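Local coordinates for penicillin-binding protein (Bacillus halodurans, PDB 3TG9), which probably binds penicillin-type beta-lactams covalently through an active-site serine, as a membrane-linked member of the serine beta-lactamase and penicillin-binding protein family, at residues Phe115-Arg128 with Trp213-Gly225. Residues are numbered along the deposited sequence; the frame is centred on the assembly and turned at random.
Sequences FEDLWKDVPMYHLR and WKTNLYSLPVIGG
The extended chains of E116 and K214 reach toward each other to form a salt bridge: K214 NZ lies 2.9 Å from OE2 of E116, meeting it on the syn lone pair. Long, flexible residues suit this span, and a water that donates to OE2 and to Y218 O ties the carboxylate to the backbone as well. Two bonds to carbonyls follow. V222 N reaches M124 O over 3.1 Å, and L127 N approaches that oxygen from the opposite face of its carbonyl plane; the indole NE1 of W119 makes only a weak, bent bond to S219 O (3.1 Å, 126°).

Among apolar contacts, the compact, puckered P221 ring puts CD 3.7 Å from the edge of the F115 ring at CE2 and 3.9 Å from CZ2 of W119. The folded chain of M124 (chi2 60°, chi3 59°) turns CE to 3.9 Å from V222 CB. Separately, branched V222 lays CG1 over the centre of one guanidinium face, 3.7 Å from CZ of R128, whose NH1 pairs with D195.

This loop-to-loop packing within the serine beta-lactamase fold joins the loop between helices 93-98 and 155-168 to the chain leaving strand 213-215; D293, ending strand 284-293, abuts F115 and L220, while the second subunit packs on M124 and Y218.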
loop_
_atom_site.group_PDB
_atom_site.type_symbol
_atom_site.label_atom_id
_atom_site.label_comp_id
_atom_site.label_asym_id
_atom_site.label_seq_id
_atom_site.Cartn_x
_atom_site.Cartn_y
_atom_site.Cartn_z
ATOM N N PHE B 115 15.616 -5.841 3.867
ATOM C CA PHE B 115 15.142 -4.997 2.769
ATOM C C PHE B 115 14.166 -3.924 3.270
ATOM O O PHE B 115 14.321 -2.732 2.973
ATOM C CB PHE B 115 14.499 -5.862 1.662
ATOM C CG PHE B 115 14.429 -5.188 0.310
ATOM C CD1 PHE B 115 15.580 -4.964 -0.433
ATOM C CD2 PHE B 115 13.214 -4.787 -0.223
ATOM C CE1 PHE B 115 15.523 -4.345 -1.682
ATOM C CE2 PHE B 115 13.151 -4.172 -1.470
ATOM C CZ PHE B 115 14.311 -3.951 -2.199
ATOM N N GLU B 116 13.174 -4.337 4.050
ATOM C CA GLU B 116 12.193 -3.377 4.529
ATOM C C GLU B 116 12.836 -2.194 5.249
ATOM O O GLU B 116 12.412 -1.051 5.070
ATOM C CB GLU B 116 11.132 -4.034 5.417
ATOM C CG GLU B 116 9.918 -3.122 5.643
ATOM C CD GLU B 116 8.747 -3.827 6.297
ATOM O OE1 GLU B 116 8.814 -5.056 6.498
ATOM O OE2 GLU B 116 7.747 -3.147 6.615
ATOM N N ASP B 117 13.867 -2.459 6.046
ATOM C CA ASP B 117 14.483 -1.411 6.864
ATOM C C ASP B 117 15.117 -0.269 6.058
ATOM O O ASP B 117 15.459 0.784 6.615
ATOM C CB ASP B 117 15.523 -2.008 7.805
ATOM C CG ASP B 117 15.977 -1.024 8.863
ATOM O OD1 ASP B 117 15.114 -0.551 9.642
ATOM O OD2 ASP B 117 17.194 -0.726 8.916
ATOM N N LEU B 118 15.275 -0.482 4.754
ATOM C CA LEU B 118 15.817 0.538 3.861
ATOM C C LEU B 118 14.847 1.701 3.716
ATOM O O LEU B 118 15.244 2.839 3.450
ATOM C CB LEU B 118 16.080 -0.056 2.476
ATOM C CG LEU B 118 17.335 -0.902 2.258
ATOM C CD1 LEU B 118 17.382 -2.076 3.220
ATOM C CD2 LEU B 118 17.373 -1.379 0.821
ATOM N N TRP B 119 13.566 1.403 3.879
ATOM C CA TRP B 119 12.522 2.384 3.627
ATOM C C TRP B 119 11.980 2.977 4.907
ATOM O O TRP B 119 10.929 3.606 4.910
ATOM C CB TRP B 119 11.396 1.726 2.849
ATOM C CG TRP B 119 11.923 0.798 1.859
ATOM C CD1 TRP B 119 11.587 -0.512 1.703
ATOM C CD2 TRP B 119 12.933 1.078 0.880
ATOM N NE1 TRP B 119 12.312 -1.064 0.680
ATOM C CE2 TRP B 119 13.145 -0.110 0.156
ATOM C CE3 TRP B 119 13.667 2.223 0.541
ATOM C CZ2 TRP B 119 14.072 -0.196 -0.888
ATOM C CZ3 TRP B 119 14.584 2.138 -0.494
ATOM C CH2 TRP B 119 14.775 0.936 -1.199
ATOM N N LYS B 120 12.707 2.775 5.998
ATOM C CA LYS B 120 12.290 3.287 7.292
ATOM C C LYS B 120 12.265 4.817 7.317
ATOM O O LYS B 120 11.393 5.418 7.941
ATOM C CB LYS B 120 13.214 2.758 8.389
ATOM C CG LYS B 120 12.681 2.984 9.787
ATOM C CD LYS B 120 13.771 2.836 10.841
ATOM C CE LYS B 120 13.232 3.164 12.232
ATOM N NZ LYS B 120 12.507 4.477 12.277
ATOM N N ASP B 121 13.221 5.435 6.631
ATOM C CA ASP B 121 13.373 6.887 6.620
ATOM C C ASP B 121 13.138 7.459 5.229
ATOM O O ASP B 121 12.769 8.623 5.079
ATOM C CB ASP B 121 14.773 7.269 7.095
ATOM C CG ASP B 121 14.944 7.106 8.595
ATOM O OD1 ASP B 121 13.960 7.336 9.336
ATOM O OD2 ASP B 121 16.061 6.748 9.033
ATOM N N VAL B 122 13.364 6.631 4.216
ATOM C CA VAL B 122 13.100 6.998 2.834
ATOM C C VAL B 122 11.775 6.378 2.390
ATOM O O VAL B 122 11.631 5.160 2.407
ATOM C CB VAL B 122 14.220 6.467 1.912
ATOM C CG1 VAL B 122 13.912 6.793 0.450
ATOM C CG2 VAL B 122 15.579 7.024 2.335
ATOM N N PRO B 123 10.796 7.212 2.007
ATOM C CA PRO B 123 9.494 6.686 1.588
ATOM C C PRO B 123 9.618 5.862 0.308
ATOM O O PRO B 123 10.031 6.403 -0.725
ATOM C CB PRO B 123 8.677 7.952 1.310
ATOM C CG PRO B 123 9.367 9.037 2.076
ATOM C CD PRO B 123 10.820 8.684 2.028
ATOM N N MET B 124 9.261 4.580 0.362
ATOM C CA MET B 124 9.415 3.737 -0.823
ATOM C C MET B 124 8.494 4.167 -1.968
ATOM O O MET B 124 8.766 3.862 -3.138
ATOM C CB MET B 124 9.290 2.232 -0.504
ATOM C CG MET B 124 8.247 1.836 0.529
ATOM S SD MET B 124 6.564 2.288 0.090
ATOM C CE MET B 124 6.314 1.430 -1.465
ATOM N N TYR B 125 7.424 4.886 -1.631
ATOM C CA TYR B 125 6.513 5.426 -2.633
ATOM C C TYR B 125 7.044 6.697 -3.296
ATOM O O TYR B 125 6.353 7.326 -4.091
ATOM C CB TYR B 125 5.120 5.681 -2.046
ATOM C CG TYR B 125 5.118 6.490 -0.759
ATOM C CD1 TYR B 125 5.235 7.871 -0.779
ATOM C CD2 TYR B 125 4.994 5.861 0.473
ATOM C CE1 TYR B 125 5.221 8.601 0.402
ATOM C CE2 TYR B 125 4.980 6.577 1.649
ATOM C CZ TYR B 125 5.094 7.944 1.612
ATOM O OH TYR B 125 5.074 8.643 2.793
ATOM N N HIS B 126 8.261 7.091 -2.972
ATOM C CA HIS B 126 8.898 8.106 -3.791
ATOM C C HIS B 126 10.051 7.555 -4.637
ATOM O O HIS B 126 10.779 8.313 -5.282
ATOM C CB HIS B 126 9.269 9.333 -2.961
ATOM C CG HIS B 126 8.078 10.158 -2.583
ATOM N ND1 HIS B 126 7.782 10.497 -1.282
ATOM C CD2 HIS B 126 7.076 10.668 -3.343
ATOM C CE1 HIS B 126 6.667 11.206 -1.258
ATOM N NE2 HIS B 126 6.217 11.323 -2.494
ATOM N N LEU B 127 10.186 6.230 -4.652
ATOM C CA LEU B 127 11.122 5.556 -5.553
ATOM C C LEU B 127 10.415 5.185 -6.841
ATOM O O LEU B 127 10.103 4.019 -7.068
ATOM C CB LEU B 127 11.669 4.291 -4.901
ATOM C CG LEU B 127 12.555 4.607 -3.705
ATOM C CD1 LEU B 127 12.736 3.392 -2.808
ATOM C CD2 LEU B 127 13.885 5.127 -4.216
ATOM N N ARG B 128 10.169 6.177 -7.687
ATOM C CA ARG B 128 9.360 5.962 -8.878
ATOM C C ARG B 128 10.175 5.969 -10.170
ATOM O O ARG B 128 9.760 5.395 -11.177
ATOM C CB ARG B 128 8.240 6.994 -8.907
ATOM C CG ARG B 128 7.619 7.169 -7.540
ATOM C CD ARG B 128 6.157 7.524 -7.632
ATOM N NE ARG B 128 5.344 6.400 -8.071
ATOM C CZ ARG B 128 4.251 5.952 -7.447
ATOM N NH1 ARG B 128 3.587 4.926 -7.958
ATOM N NH2 ARG B 128 3.813 6.513 -6.324
ATOM N N TRP B 213 0.091 -11.911 9.475
ATOM C CA TRP B 213 0.591 -11.499 8.165
ATOM C C TRP B 213 0.374 -10.028 7.814
ATOM O O TRP B 213 -0.388 -9.314 8.469
ATOM C CB TRP B 213 0.114 -12.416 7.031
ATOM C CG TRP B 213 -1.367 -12.469 6.686
ATOM C CD1 TRP B 213 -2.194 -13.547 6.839
ATOM C CD2 TRP B 213 -2.164 -11.449 6.052
ATOM N NE1 TRP B 213 -3.457 -13.254 6.375
ATOM C CE2 TRP B 213 -3.463 -11.976 5.883
ATOM C CE3 TRP B 213 -1.910 -10.139 5.627
ATOM C CZ2 TRP B 213 -4.508 -11.236 5.316
ATOM C CZ3 TRP B 213 -2.947 -9.408 5.061
ATOM C CH2 TRP B 213 -4.231 -9.956 4.915
ATOM N N LYS B 214 1.080 -9.579 6.786
ATOM C CA LYS B 214 0.845 -8.266 6.212
ATOM C C LYS B 214 1.259 -8.324 4.757
ATOM O O LYS B 214 1.966 -9.240 4.355
ATOM C CB LYS B 214 1.613 -7.179 6.969
ATOM C CG LYS B 214 3.118 -7.167 6.744
ATOM C CD LYS B 214 3.777 -6.076 7.582
ATOM C CE LYS B 214 5.272 -5.964 7.283
ATOM N NZ LYS B 214 5.884 -4.807 8.003
ATOM N N THR B 215 0.785 -7.380 3.954
ATOM C CA THR B 215 1.198 -7.324 2.559
ATOM C C THR B 215 2.465 -6.475 2.412
ATOM O O THR B 215 2.827 -5.736 3.320
ATOM C CB THR B 215 0.063 -6.830 1.640
ATOM O OG1 THR B 215 -0.411 -5.553 2.093
ATOM C CG2 THR B 215 -1.085 -7.823 1.664
ATOM N N ASN B 216 3.144 -6.599 1.274
ATOM C CA ASN B 216 4.467 -6.010 1.112
ATOM C C ASN B 216 4.466 -4.596 0.526
ATOM O O ASN B 216 5.495 -4.119 0.054
ATOM C CB ASN B 216 5.346 -6.932 0.272
ATOM C CG ASN B 216 4.782 -7.171 -1.107
ATOM O OD1 ASN B 216 3.697 -6.699 -1.436
ATOM N ND2 ASN B 216 5.521 -7.910 -1.931
ATOM N N LEU B 217 3.310 -3.937 0.579
ATOM C CA LEU B 217 3.100 -2.623 -0.029
ATOM C C LEU B 217 4.095 -1.568 0.410
ATOM O O LEU B 217 4.390 -0.649 -0.344
ATOM C CB LEU B 217 1.708 -2.096 0.321
ATOM C CG LEU B 217 0.489 -2.490 -0.492
ATOM C CD1 LEU B 217 0.332 -3.982 -0.618
ATOM C CD2 LEU B 217 -0.737 -1.878 0.192
ATOM N N TYR B 218 4.571 -1.669 1.650
ATOM C CA TYR B 218 5.496 -0.681 2.179
ATOM C C TYR B 218 6.888 -1.267 2.379
ATOM O O TYR B 218 7.716 -0.671 3.072
ATOM C CB TYR B 218 4.969 -0.101 3.498
ATOM C CG TYR B 218 3.545 0.381 3.409
ATOM C CD1 TYR B 218 3.227 1.519 2.682
ATOM C CD2 TYR B 218 2.510 -0.311 4.030
ATOM C CE1 TYR B 218 1.920 1.963 2.583
ATOM C CE2 TYR B 218 1.194 0.127 3.940
ATOM C CZ TYR B 218 0.911 1.266 3.217
ATOM O OH TYR B 218 -0.376 1.725 3.124
ATOM N N SER B 219 7.142 -2.420 1.763
ATOM C CA SER B 219 8.397 -3.144 1.941
ATOM C C SER B 219 9.297 -3.136 0.706
ATOM O O SER B 219 10.468 -3.504 0.793
ATOM C CB SER B 219 8.118 -4.598 2.325
ATOM O OG SER B 219 7.305 -4.672 3.476
ATOM N N LEU B 220 8.743 -2.745 -0.440
ATOM C CA LEU B 220 9.496 -2.705 -1.698
ATOM C C LEU B 220 9.388 -1.314 -2.320
ATOM O O LEU B 220 8.490 -0.558 -1.971
ATOM C CB LEU B 220 8.938 -3.728 -2.691
ATOM C CG LEU B 220 9.294 -5.213 -2.555
ATOM C CD1 LEU B 220 8.821 -5.807 -1.245
ATOM C CD2 LEU B 220 8.704 -5.982 -3.730
ATOM N N PRO B 221 10.305 -0.971 -3.242
ATOM C CA PRO B 221 10.074 0.247 -4.025
ATOM C C PRO B 221 8.689 0.166 -4.666
ATOM O O PRO B 221 8.239 -0.922 -5.051
ATOM C CB PRO B 221 11.173 0.191 -5.087
ATOM C CG PRO B 221 12.277 -0.607 -4.437
ATOM C CD PRO B 221 11.579 -1.632 -3.592
ATOM N N VAL B 222 8.015 1.301 -4.774
ATOM C CA VAL B 222 6.607 1.307 -5.140
ATOM C C VAL B 222 6.402 0.672 -6.510
ATOM O O VAL B 222 5.339 0.135 -6.797
ATOM C CB VAL B 222 6.022 2.734 -5.100
ATOM C CG1 VAL B 222 6.820 3.656 -6.000
ATOM C CG2 VAL B 222 4.534 2.735 -5.479
ATOM N N ILE B 223 7.433 0.722 -7.348
ATOM C CA ILE B 223 7.352 0.144 -8.679
ATOM C C ILE B 223 8.664 -0.566 -8.958
ATOM O O ILE B 223 9.700 -0.190 -8.418
ATOM C CB ILE B 223 7.064 1.213 -9.766
ATOM C CG1 ILE B 223 6.832 0.560 -11.133
ATOM C CG2 ILE B 223 8.196 2.217 -9.851
ATOM C CD1 ILE B 223 6.421 1.554 -12.213
ATOM N N GLY B 224 8.609 -1.613 -9.774
ATOM C CA GLY B 224 9.792 -2.387 -10.100
ATOM C C GLY B 224 10.728 -1.591 -10.985
ATOM O O GLY B 224 10.332 -0.568 -11.556
ATOM N N GLY B 225 11.967 -2.060 -11.103
ATOM C CA GLY B 225 12.977 -1.352 -11.858
ATOM C C GLY B 225 14.016 -2.281 -12.458
ATOM O O GLY B 225 13.790 -3.484 -12.595
HETATM O O HOH W 1 7.909 -0.637 5.969
HETATM O O HOH W 2 11.307 2.091 -8.688
#